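PDB 6RO8: cytochrome P450 RhF, which binds heme b in this P450 domain and probably acts as a monooxygenase, probably receiving electrons from a reductase part of the longer protein. Local coordinates for residues A[87-92]-A[321-326]; A[107-112]-A[264-269]; A[122-127]-A[252-257]; A[127-132]-A[242-247]. All blocks are in the same frame, centred on the assembly; numbering follows the deposited sequence.

Contact 1. Residues A[87-92]-A[321-326]. With HEM (protoporphyrin IX containing Fe), chain B.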
# COMPACT_ATOMS: atom_id res chain seq x y z
N ALA A 87 8.37 0.99 9.96
CA ALA A 87 7.36 0.95 8.90
C ALA A 87 7.01 -0.48 8.50
O ALA A 87 5.90 -0.72 8.01
CB ALA A 87 7.83 1.74 7.67
N LEU A 88 7.92 -1.44 8.68
CA LEU A 88 7.64 -2.84 8.36
C LEU A 88 7.70 -3.72 9.60
O LEU A 88 7.73 -4.96 9.49
CB LEU A 88 8.60 -3.35 7.29
CG LEU A 88 8.59 -2.63 5.94
CD1 LEU A 88 9.72 -3.19 5.10
CD2 LEU A 88 7.21 -2.75 5.21
N GLU A 89 7.69 -3.11 10.77
CA GLU A 89 7.74 -3.83 12.03
C GLU A 89 6.43 -4.56 12.30
O GLU A 89 5.34 -4.08 11.97
CB GLU A 89 8.03 -2.82 13.14
CG GLU A 89 8.01 -3.32 14.57
CD GLU A 89 8.16 -2.16 15.51
OE1 GLU A 89 7.13 -1.60 15.94
OE2 GLU A 89 9.32 -1.77 15.79
N LYS A 90 6.53 -5.73 12.92
CA LYS A 90 5.35 -6.54 13.14
C LYS A 90 4.49 -5.90 14.22
O LYS A 90 4.97 -5.57 15.31
CB LYS A 90 5.72 -7.97 13.52
CG LYS A 90 4.48 -8.82 13.77
CD LYS A 90 4.75 -10.31 13.94
CE LYS A 90 3.44 -11.13 14.00
NZ LYS A 90 2.60 -10.99 15.24
N LEU A 91 3.21 -5.70 13.92
CA LEU A 91 2.37 -4.89 14.79
C LEU A 91 2.21 -5.55 16.15
O LEU A 91 2.53 -4.96 17.19
CB LEU A 91 1.02 -4.66 14.12
CG LEU A 91 0.15 -3.65 14.84
CD1 LEU A 91 0.79 -2.28 14.72
CD2 LEU A 91 -1.19 -3.68 14.16
N THR A 92 1.69 -6.77 16.16
CA THR A 92 1.51 -7.45 17.44
C THR A 92 2.63 -8.46 17.67
O THR A 92 3.06 -9.15 16.73
CB THR A 92 0.15 -8.15 17.49
OG1 THR A 92 0.25 -9.44 16.89
CG2 THR A 92 -0.89 -7.34 16.72
N ARG A 321 3.41 4.37 9.35
CA ARG A 321 3.93 4.43 10.71
C ARG A 321 5.28 5.14 10.79
O ARG A 321 6.09 5.13 9.84
CB ARG A 321 4.07 3.02 11.29
CG ARG A 321 2.75 2.30 11.47
CD ARG A 321 2.99 0.92 12.07
NE ARG A 321 3.51 -0.01 11.07
CZ ARG A 321 4.01 -1.21 11.34
NH1 ARG A 321 4.09 -1.66 12.61
NH2 ARG A 321 4.43 -1.96 10.32
N ARG A 322 5.52 5.76 11.94
CA ARG A 322 6.79 6.41 12.23
C ARG A 322 7.17 6.08 13.67
O ARG A 322 6.31 5.74 14.49
CB ARG A 322 6.71 7.94 12.04
CG ARG A 322 6.71 8.38 10.59
CD ARG A 322 7.93 7.83 9.88
NE ARG A 322 8.08 8.38 8.53
CZ ARG A 322 7.83 7.70 7.41
NH1 ARG A 322 7.39 6.45 7.48
NH2 ARG A 322 8.03 8.27 6.23
N GLN A 323 8.46 6.17 13.96
CA GLN A 323 8.95 6.04 15.33
C GLN A 323 9.75 7.27 15.69
O GLN A 323 10.51 7.79 14.88
CB GLN A 323 9.83 4.80 15.53
CG GLN A 323 9.91 4.42 17.00
CD GLN A 323 10.59 3.10 17.24
OE1 GLN A 323 10.08 2.05 16.87
NE2 GLN A 323 11.75 3.14 17.89
N VAL A 324 9.56 7.74 16.91
CA VAL A 324 10.17 8.98 17.38
C VAL A 324 11.55 8.67 17.96
O VAL A 324 11.72 7.74 18.77
CB VAL A 324 9.25 9.66 18.41
CG1 VAL A 324 9.90 10.91 19.00
CG2 VAL A 324 7.90 9.99 17.76
N THR A 325 12.55 9.44 17.52
CA THR A 325 13.95 9.20 17.85
C THR A 325 14.50 10.16 18.90
O THR A 325 15.45 9.80 19.60
CB THR A 325 14.80 9.30 16.58
OG1 THR A 325 14.54 10.56 15.95
CG2 THR A 325 14.47 8.17 15.61
N THR A 326 13.96 11.37 19.00
CA THR A 326 14.25 12.28 20.10
C THR A 326 12.94 12.94 20.50
O THR A 326 12.01 13.01 19.70
CB THR A 326 15.28 13.35 19.72
OG1 THR A 326 15.59 14.16 20.88
CG2 THR A 326 14.74 14.22 18.60
CHA HEM B . 7.04 3.90 -0.49
CHB HEM B . 2.22 3.62 -1.11
CHC HEM B . 2.79 1.15 -5.27
CHD HEM B . 7.57 1.05 -4.37
C1A HEM B . 5.69 4.03 -0.27
C2A HEM B . 5.04 4.66 0.87
C3A HEM B . 3.73 4.58 0.70
C4A HEM B . 3.46 3.89 -0.55
CMA HEM B . 2.68 5.13 1.69
CAA HEM B . 5.75 5.32 2.07
CBA HEM B . 5.77 6.81 1.81
CGA HEM B . 6.52 7.56 2.88
O1A HEM B . 6.99 6.91 3.85
O2A HEM B . 6.63 8.80 2.75
C1B HEM B . 1.96 3.01 -2.31
C2B HEM B . 0.67 2.94 -2.96
C3B HEM B . 0.82 2.24 -4.11
C4B HEM B . 2.22 1.86 -4.23
CMB HEM B . -0.62 3.57 -2.37
CAB HEM B . -0.22 1.89 -5.20
CBB HEM B . -1.45 2.39 -5.29
C1C HEM B . 4.14 0.90 -5.40
C2C HEM B . 4.81 0.16 -6.46
C3C HEM B . 6.14 0.15 -6.18
C4C HEM B . 6.34 0.88 -4.96
CMC HEM B . 4.08 -0.47 -7.66
CAC HEM B . 7.35 -0.47 -6.93
CBC HEM B . 7.22 -1.18 -8.05
C1D HEM B . 7.85 1.78 -3.24
C2D HEM B . 9.16 1.96 -2.66
C3D HEM B . 9.02 2.75 -1.60
C4D HEM B . 7.61 3.10 -1.46
CMD HEM B . 10.49 1.36 -3.16
CAD HEM B . 10.19 3.18 -0.68
CBD HEM B . 10.88 4.44 -1.17
CGD HEM B . 11.67 5.05 -0.03
O1D HEM B . 11.65 4.47 1.07
O2D HEM B . 12.30 6.12 -0.21
NA HEM B . 4.69 3.57 -1.11
NB HEM B . 2.88 2.35 -3.11
NC HEM B . 5.11 1.31 -4.51
ND HEM B . 6.93 2.49 -2.49
FE HEM B . 4.91 2.42 -2.84
O HOH W 1 3.48 0.05 8.58
O HOH W 2 4.90 0.54 -1.50

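Contact 2. Residues A[107-112]-A[264-269]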
# COMPACT_ATOMS: atom_id res chain seq x y z
N TYR A 107 15.14 -16.44 9.36
CA TYR A 107 14.50 -15.24 8.82
C TYR A 107 15.27 -14.00 9.24
O TYR A 107 15.56 -13.80 10.42
CB TYR A 107 13.06 -15.18 9.32
CG TYR A 107 12.21 -14.02 8.88
CD1 TYR A 107 11.66 -13.97 7.59
CD2 TYR A 107 11.88 -13.01 9.77
CE1 TYR A 107 10.83 -12.91 7.20
CE2 TYR A 107 11.06 -11.95 9.39
CZ TYR A 107 10.54 -11.91 8.11
OH TYR A 107 9.72 -10.85 7.75
N GLY A 108 15.61 -13.16 8.27
CA GLY A 108 16.51 -12.07 8.56
C GLY A 108 16.08 -10.74 7.99
O GLY A 108 16.92 -9.92 7.59
N MET A 109 14.78 -10.51 7.95
CA MET A 109 14.27 -9.27 7.37
C MET A 109 14.70 -8.08 8.21
O MET A 109 14.39 -8.02 9.40
CB MET A 109 12.75 -9.33 7.29
CG MET A 109 12.14 -8.04 6.89
SD MET A 109 12.00 -7.92 5.13
CE MET A 109 12.07 -6.15 4.97
N ASN A 110 15.42 -7.13 7.60
CA ASN A 110 15.85 -5.93 8.29
C ASN A 110 15.46 -4.74 7.44
O ASN A 110 14.29 -4.62 7.08
CB ASN A 110 17.33 -5.98 8.64
CG ASN A 110 17.71 -4.97 9.71
OD1 ASN A 110 16.90 -4.62 10.57
ND2 ASN A 110 18.94 -4.49 9.64
N ARG A 111 16.38 -3.85 7.11
CA ARG A 111 16.05 -2.63 6.39
C ARG A 111 16.02 -2.84 4.88
O ARG A 111 16.89 -3.51 4.30
CB ARG A 111 17.07 -1.55 6.72
CG ARG A 111 17.35 -1.46 8.18
CD ARG A 111 16.07 -1.24 8.95
NE ARG A 111 15.98 0.14 9.38
CZ ARG A 111 16.59 0.61 10.46
NH1 ARG A 111 17.31 -0.20 11.21
NH2 ARG A 111 16.47 1.89 10.78
N THR A 112 15.02 -2.24 4.24
CA THR A 112 14.95 -2.15 2.80
C THR A 112 15.14 -0.70 2.40
O THR A 112 16.15 -0.08 2.73
CB THR A 112 13.60 -2.66 2.29
OG1 THR A 112 12.56 -1.93 2.95
CG2 THR A 112 13.45 -4.14 2.60
N MET A 264 14.11 -8.00 -1.64
CA MET A 264 13.47 -9.02 -2.46
C MET A 264 12.09 -9.36 -1.92
O MET A 264 11.09 -9.23 -2.63
CB MET A 264 14.34 -10.28 -2.52
CG MET A 264 15.21 -10.41 -3.76
SD MET A 264 14.31 -10.39 -5.32
CE MET A 264 13.44 -11.94 -5.20
N MET A 265 12.02 -9.76 -0.65
CA MET A 265 10.75 -10.19 -0.08
C MET A 265 9.78 -9.04 0.07
O MET A 265 8.60 -9.18 -0.27
CB MET A 265 10.95 -10.87 1.26
CG MET A 265 9.84 -11.84 1.57
SD MET A 265 9.87 -12.46 3.27
CE MET A 265 10.24 -10.98 4.18
N ALA A 266 10.25 -7.91 0.58
CA ALA A 266 9.35 -6.78 0.78
C ALA A 266 8.82 -6.26 -0.55
O ALA A 266 7.61 -6.04 -0.72
CB ALA A 266 10.07 -5.68 1.57
N ILE A 267 9.71 -6.09 -1.53
CA ILE A 267 9.30 -5.48 -2.79
C ILE A 267 8.40 -6.42 -3.59
O ILE A 267 7.56 -5.97 -4.38
CB ILE A 267 10.53 -5.02 -3.61
CG1 ILE A 267 10.15 -3.81 -4.46
CG2 ILE A 267 11.10 -6.14 -4.47
CD1 ILE A 267 9.44 -2.71 -3.67
N MET A 268 8.50 -7.74 -3.36
CA MET A 268 7.63 -8.68 -4.05
C MET A 268 6.22 -8.69 -3.54
O MET A 268 5.39 -9.42 -4.10
CB MET A 268 8.19 -10.09 -3.98
CG MET A 268 9.31 -10.28 -4.96
SD MET A 268 9.87 -11.99 -4.98
CE MET A 268 8.40 -12.85 -4.47
N VAL A 269 5.92 -7.92 -2.50
CA VAL A 269 4.56 -7.61 -2.12
C VAL A 269 4.20 -6.18 -2.49
O VAL A 269 3.13 -5.92 -3.05
CB VAL A 269 4.34 -7.87 -0.62
CG1 VAL A 269 2.97 -7.36 -0.13
CG2 VAL A 269 4.54 -9.37 -0.31

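Contact 3. Residues A[122-127]-A[252-257]. With HEM (protoporphyrin IX containing Fe), chain B.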
# COMPACT_ATOMS: atom_id res chain seq x y z
N MET A 122 19.63 5.66 3.59
CA MET A 122 18.34 5.70 2.93
C MET A 122 18.44 6.42 1.58
O MET A 122 18.11 5.84 0.53
CB MET A 122 17.35 6.36 3.89
CG MET A 122 16.12 7.00 3.35
SD MET A 122 15.18 6.21 2.05
CE MET A 122 14.53 7.68 1.28
N GLU A 123 18.94 7.66 1.56
CA GLU A 123 19.02 8.39 0.30
C GLU A 123 20.12 7.88 -0.63
O GLU A 123 19.92 7.80 -1.84
CB GLU A 123 19.23 9.89 0.55
CG GLU A 123 17.96 10.68 0.85
CD GLU A 123 16.86 10.53 -0.18
OE1 GLU A 123 17.11 10.01 -1.28
OE2 GLU A 123 15.72 10.94 0.10
N ARG A 124 21.31 7.59 -0.10
CA ARG A 124 22.36 6.97 -0.90
C ARG A 124 21.83 5.74 -1.62
O ARG A 124 22.06 5.58 -2.83
CB ARG A 124 23.55 6.57 -0.02
CG ARG A 124 24.88 7.08 -0.48
CD ARG A 124 25.97 6.58 0.43
NE ARG A 124 26.08 7.37 1.65
CZ ARG A 124 26.57 6.91 2.79
NH1 ARG A 124 27.01 5.66 2.88
NH2 ARG A 124 26.65 7.70 3.85
N ARG A 125 21.11 4.87 -0.91
CA ARG A 125 20.53 3.70 -1.55
C ARG A 125 19.44 4.09 -2.54
O ARG A 125 19.39 3.56 -3.66
CB ARG A 125 19.97 2.76 -0.48
CG ARG A 125 19.76 1.35 -0.95
CD ARG A 125 19.30 0.49 0.21
NE ARG A 125 20.35 0.33 1.22
CZ ARG A 125 20.13 -0.11 2.46
NH1 ARG A 125 18.90 -0.42 2.84
NH2 ARG A 125 21.14 -0.24 3.31
N ARG A 126 18.55 5.00 -2.15
CA ARG A 126 17.54 5.48 -3.09
C ARG A 126 18.19 6.19 -4.27
O ARG A 126 17.99 5.80 -5.42
CB ARG A 126 16.55 6.41 -2.38
CG ARG A 126 15.50 6.98 -3.33
CD ARG A 126 14.35 7.67 -2.63
NE ARG A 126 13.35 8.12 -3.60
CZ ARG A 126 12.05 8.28 -3.35
NH1 ARG A 126 11.56 8.02 -2.14
NH2 ARG A 126 11.24 8.69 -4.32
N ALA A 127 18.99 7.24 -3.98
CA ALA A 127 19.56 8.07 -5.04
C ALA A 127 20.31 7.23 -6.06
O ALA A 127 20.37 7.59 -7.24
CB ALA A 127 20.49 9.14 -4.47
N PRO A 252 28.83 -2.43 -2.17
CA PRO A 252 28.26 -3.36 -1.18
C PRO A 252 28.13 -2.74 0.19
O PRO A 252 27.40 -3.27 1.03
CB PRO A 252 29.26 -4.52 -1.19
CG PRO A 252 30.55 -3.88 -1.60
CD PRO A 252 30.20 -2.79 -2.56
N GLU A 253 28.84 -1.64 0.44
CA GLU A 253 28.59 -0.83 1.63
C GLU A 253 27.12 -0.42 1.71
O GLU A 253 26.48 -0.59 2.75
CB GLU A 253 29.49 0.40 1.60
CG GLU A 253 29.71 1.04 2.93
CD GLU A 253 28.70 2.11 3.28
OE1 GLU A 253 27.55 2.11 2.78
OE2 GLU A 253 29.09 3.00 4.06
N VAL A 254 26.58 0.13 0.62
CA VAL A 254 25.30 0.84 0.63
C VAL A 254 24.18 -0.13 0.30
O VAL A 254 23.21 -0.26 1.05
CB VAL A 254 25.35 2.00 -0.38
CG1 VAL A 254 23.98 2.68 -0.53
CG2 VAL A 254 26.42 3.00 0.02
N VAL A 255 24.30 -0.77 -0.86
CA VAL A 255 23.33 -1.76 -1.31
C VAL A 255 23.86 -3.10 -0.80
O VAL A 255 24.62 -3.80 -1.47
CB VAL A 255 23.16 -1.72 -2.83
CG1 VAL A 255 22.31 -2.86 -3.35
CG2 VAL A 255 22.57 -0.38 -3.22
N THR A 256 23.51 -3.41 0.45
CA THR A 256 24.07 -4.52 1.21
C THR A 256 23.41 -5.84 0.84
O THR A 256 22.34 -5.90 0.23
CB THR A 256 23.88 -4.28 2.71
OG1 THR A 256 22.51 -4.54 3.05
CG2 THR A 256 24.22 -2.85 3.06
N ASP A 257 24.07 -6.93 1.24
CA ASP A 257 23.53 -8.24 0.91
C ASP A 257 22.23 -8.51 1.65
O ASP A 257 21.30 -9.09 1.09
CB ASP A 257 24.56 -9.33 1.22
CG ASP A 257 24.30 -10.61 0.44
OD1 ASP A 257 23.17 -10.80 -0.08
OD2 ASP A 257 25.23 -11.44 0.35
CHA HEM B . 7.04 3.90 -0.49
CHB HEM B . 2.22 3.62 -1.11
CHC HEM B . 2.79 1.15 -5.27
CHD HEM B . 7.57 1.05 -4.37
C1A HEM B . 5.69 4.03 -0.27
C2A HEM B . 5.04 4.66 0.87
C3A HEM B . 3.73 4.58 0.70
C4A HEM B . 3.46 3.89 -0.55
CMA HEM B . 2.68 5.13 1.69
CAA HEM B . 5.75 5.32 2.07
CBA HEM B . 5.77 6.81 1.81
CGA HEM B . 6.52 7.56 2.88
O1A HEM B . 6.99 6.91 3.85
O2A HEM B . 6.63 8.80 2.75
C1B HEM B . 1.96 3.01 -2.31
C2B HEM B . 0.67 2.94 -2.96
C3B HEM B . 0.82 2.24 -4.11
C4B HEM B . 2.22 1.86 -4.23
CMB HEM B . -0.62 3.57 -2.37
CAB HEM B . -0.22 1.89 -5.20
CBB HEM B . -1.45 2.39 -5.29
C1C HEM B . 4.14 0.90 -5.40
C2C HEM B . 4.81 0.16 -6.46
C3C HEM B . 6.14 0.15 -6.18
C4C HEM B . 6.34 0.88 -4.96
CMC HEM B . 4.08 -0.47 -7.66
CAC HEM B . 7.35 -0.47 -6.93
CBC HEM B . 7.22 -1.18 -8.05
C1D HEM B . 7.85 1.78 -3.24
C2D HEM B . 9.16 1.96 -2.66
C3D HEM B . 9.02 2.75 -1.60
C4D HEM B . 7.61 3.10 -1.46
CMD HEM B . 10.49 1.36 -3.16
CAD HEM B . 10.19 3.18 -0.68
CBD HEM B . 10.88 4.44 -1.17
CGD HEM B . 11.67 5.05 -0.03
O1D HEM B . 11.65 4.47 1.07
O2D HEM B . 12.30 6.12 -0.21
NA HEM B . 4.69 3.57 -1.11
NB HEM B . 2.88 2.35 -3.11
NC HEM B . 5.11 1.31 -4.51
ND HEM B . 6.93 2.49 -2.49
FE HEM B . 4.91 2.42 -2.84
O HOH W 2 4.90 0.54 -1.50

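Contact 4. Residues A[127-132]-A[242-247]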
# COMPACT_ATOMS: atom_id res chain seq x y z
N ALA A 127 18.99 7.24 -3.98
CA ALA A 127 19.56 8.07 -5.04
C ALA A 127 20.31 7.23 -6.06
O ALA A 127 20.37 7.59 -7.24
CB ALA A 127 20.49 9.14 -4.47
N LEU A 128 20.85 6.09 -5.64
CA LEU A 128 21.61 5.26 -6.55
C LEU A 128 20.80 4.09 -7.09
O LEU A 128 21.38 3.06 -7.47
CB LEU A 128 22.91 4.79 -5.88
CG LEU A 128 24.19 5.67 -5.91
CD1 LEU A 128 24.76 5.98 -7.34
CD2 LEU A 128 24.04 6.96 -5.07
N MET A 129 19.46 4.22 -7.19
CA MET A 129 18.75 3.09 -7.81
C MET A 129 17.50 3.53 -8.60
O MET A 129 16.37 3.25 -8.20
CB MET A 129 18.37 2.05 -6.76
CG MET A 129 19.30 0.86 -6.78
SD MET A 129 18.73 -0.38 -5.61
CE MET A 129 18.30 0.65 -4.21
N ASP A 130 17.72 4.09 -9.80
CA ASP A 130 16.62 4.57 -10.64
C ASP A 130 16.65 3.96 -12.05
O ASP A 130 17.50 4.32 -12.89
CB ASP A 130 16.62 6.09 -10.65
CG ASP A 130 16.38 6.66 -9.24
OD1 ASP A 130 15.62 6.00 -8.50
OD2 ASP A 130 16.93 7.72 -8.86
N ALA A 131 15.76 2.99 -12.27
CA ALA A 131 15.22 2.65 -13.57
C ALA A 131 13.70 2.87 -13.54
O ALA A 131 12.91 2.10 -14.10
CB ALA A 131 15.58 1.23 -13.96
N PHE A 132 13.29 3.90 -12.82
CA PHE A 132 11.98 4.47 -12.96
C PHE A 132 11.95 5.52 -14.06
O PHE A 132 10.97 6.27 -14.14
CB PHE A 132 11.52 5.05 -11.62
CG PHE A 132 11.43 4.02 -10.54
CD1 PHE A 132 12.55 3.66 -9.81
CD2 PHE A 132 10.24 3.35 -10.31
CE1 PHE A 132 12.49 2.67 -8.86
CE2 PHE A 132 10.17 2.35 -9.34
CZ PHE A 132 11.29 2.01 -8.62
N TYR A 242 17.73 -6.89 -10.62
CA TYR A 242 19.05 -6.99 -11.25
C TYR A 242 19.84 -5.70 -11.11
O TYR A 242 21.07 -5.74 -11.00
CB TYR A 242 18.92 -7.35 -12.72
CG TYR A 242 18.51 -8.78 -12.94
CD1 TYR A 242 19.38 -9.84 -12.63
CD2 TYR A 242 17.26 -9.08 -13.46
CE1 TYR A 242 19.00 -11.16 -12.83
CE2 TYR A 242 16.87 -10.40 -13.66
CZ TYR A 242 17.74 -11.43 -13.35
OH TYR A 242 17.32 -12.72 -13.55
N ASP A 243 19.16 -4.55 -11.11
CA ASP A 243 19.87 -3.30 -10.87
C ASP A 243 20.48 -3.29 -9.47
O ASP A 243 21.66 -2.98 -9.30
CB ASP A 243 18.93 -2.12 -11.06
CG ASP A 243 18.42 -2.01 -12.47
OD1 ASP A 243 19.11 -2.46 -13.41
OD2 ASP A 243 17.30 -1.48 -12.65
N MET A 244 19.68 -3.64 -8.46
CA MET A 244 20.21 -3.67 -7.10
C MET A 244 21.38 -4.63 -6.99
O MET A 244 22.45 -4.27 -6.47
CB MET A 244 19.11 -4.05 -6.10
CG MET A 244 17.72 -3.57 -6.42
SD MET A 244 16.66 -3.64 -4.97
CE MET A 244 15.11 -3.01 -5.61
N ILE A 245 21.20 -5.87 -7.47
CA ILE A 245 22.27 -6.87 -7.45
C ILE A 245 23.55 -6.28 -8.04
O ILE A 245 24.64 -6.38 -7.46
CB ILE A 245 21.85 -8.14 -8.21
CG1 ILE A 245 20.77 -8.91 -7.46
CG2 ILE A 245 23.04 -9.04 -8.47
CD1 ILE A 245 20.33 -10.16 -8.22
N ALA A 246 23.42 -5.63 -9.20
CA ALA A 246 24.54 -4.96 -9.83
C ALA A 246 25.13 -3.87 -8.93
O ALA A 246 26.35 -3.82 -8.73
CB ALA A 246 24.10 -4.37 -11.16
N LYS A 247 24.28 -2.99 -8.39
CA LYS A 247 24.80 -1.94 -7.52
C LYS A 247 25.46 -2.52 -6.27
O LYS A 247 26.38 -1.91 -5.70
CB LYS A 247 23.68 -0.96 -7.14
CG LYS A 247 23.31 0.04 -8.27
CD LYS A 247 24.35 1.14 -8.45
CE LYS A 247 24.02 2.04 -9.65
NZ LYS A 247 24.58 3.42 -9.51

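Contact 1. Residues A[87-92]-A[321-326]
A87 presents its carbonyl to the guanidinium of R321, whose NH2 reaches the A87 O at 3.0 Å in a weak, bent bond. A water lies between the same two residues, donating to the A87 O and accepting from NE of R321. The A87 oxygen is thus reached directly by NH2 and through the water by NE, along one edge of the guanidinium. L88 packs on W202 of helix 187-202.

E89 supplies the firmer grip. Its carbonyl O sits end-on between the two terminal nitrogens of R321, 2.8 Å from NH1 and 2.8 Å from NH2, and almost exactly in the guanidinium plane. The NH2 bond lies on a lone pair in the carbonyl plane, whereas NH1 comes from above that plane. R321 reaches the loop because its chain bends at chi3 (-76°), and Y63 takes a further bond from NH1. The E89 carboxylate goes instead to K340, which also binds OE1 of Q323; E89 OE2 and Q323 OE1 are 4.0 Å apart.

The arginine belongs to strand 320-324 of the mixed sheet of the P450 fold, next to short strand 82-83, and the loop after that strand is what it holds. On the same strand R322 points away from the loop and serves the heme: its NH2 gives a nearly straight bond of 2.9 Å to propionate oxygen O1A, while its NH1 bonds back to the R321 O.

Further along, L91 brings methyl CD1 to 4.0 Å from NH1 of R321, obliquely to the guanidinium, and also packs on F342 of strand 340-343.

Contact 2. Residues A[107-112]-A[264-269]
M265 turns its terminal methyl against both Y107 and M109. CE lies 3.6 Å from CE1 of Y107 and 3.7 Å from SD of M109. The sulfur of M265 sits at the ring edge, 5.5 Å from the Y107 centroid and 83° off the ring normal, a Met-aromatic contact in which the two side chains cross at about a right angle. A bend at the last torsion of M265 (chi3 43°) swings CE to this place.

One residue on, the A266 methyl meets the ends of two others: CB is 3.9 Å from CG2 of T112 and 4.0 Å from CE of M109. In M109 a bend at chi2 (89°) brings the sulfur to M265 CE, and the methyl beyond it reaches A266.

Beyond this apolar shell, polar bonds fix the loop. N110 N bonds to S262 OG and G108 O to N258 ND2, both on the helix that carries M265, and T112 N is held by N115 OD1. Helix 257-270 is the first part of the long helix over the distal heme face in P450s, continued by helix 273-288; Y107 meets W221 edge-to-face on helix 207-233, which also packs on M265 through F220.

Contact 3. Residues A[122-127]-A[252-257]
R124 and R125, adjacent on helix 121-127, approach the 252-257 loop differently. R125 brings the edge of its guanidinium to the V254 carbonyl: NE bonds to V254 O at 2.9 Å, and NH2 adds a weak bond of 3.1 Å to the same oxygen. NE stands above the carbonyl plane, 36° out of it, and the oxygen is itself tilted from the guanidinium plane. A bend at chi3 (-67°) turns the group toward this oxygen. NH1 makes a salt bridge with E116 and a weak bond to T112 O, giving all three nitrogens of the buried group a partner.

R124 crosses E253 at about a right angle, with guanidinium and carboxylate planes 48° apart. Their salt bridge is long, 3.6 Å from NH1 to OE2. V254 packs against both arginines: CG2 lies 3.6 Å from R124 CD, and CG1 on the R125 backbone. V255 CG2 and R125 CG meet obliquely.

From another side of the helix R126 reaches the heme, NH1 bonding to propionate oxygen O2D at 2.8 Å. The 252-257 loop joins helix 240-250 to helix 257-270, and T256 caps the start of the latter by accepting from Y259 N.

Contact 4. Residues A[127-132]-A[242-247]
M129 and M244 make the apolar centre of this contact. The M129 sulfur lies 3.4 Å from CG of M244 and 3.7 Å from its CB, and the two side chains cross at about a right angle. With chi2 at -163°, M244 SD comes 3.9 Å from SD of M129. Both methionines also touch Y259, linking the contact to helix 257-270.

The second kind of contact sets aliphatic carbon against polar or charged atoms. K247 folds at chi2 (-74°) and lays its chain beside the L128 carbonyl: CE is 3.6 Å from L128 O. Its NZ comes within 3.4 Å of CD1 of L128. At the far end of the loop the methyl of A131 approaches the carboxylate of D243, with OD2 3.5 Å from CB.

In the P450 fold L128 is the first residue to leave helical geometry after helix 121-127, and the loop from there to helix 134-155 rests on helix 240-250. The loop thus follows directly on the helix whose R126 binds the heme propionate.

W240, from the start of helix 240-250, gives a weak hydrogen bond to the M129 O and meets the ring of F132 edge-to-face.

In the fold
Contacts 2, 3 and 4 are nested in turn inside the chain loop closed by contact 1. Contacts 1 and 3 bind different heme propionates, through R322 and R126, although their centres are 21 Å apart; C381 is the axial ligand of the iron. Contacts 1 and 2 touch through L88, whose CD1 is 3.8 Å from CE of M109, and the L88 side chain also lies about 4 Å, at the nearest atoms, from the bound histidine. A weak bond from R125 NH1 to T112 O joins contacts 2 and 3. Contacts 3 and 4 share A127, and V255 CG1 packs 3.4 Å from M244 O, their centres 9 Å apart.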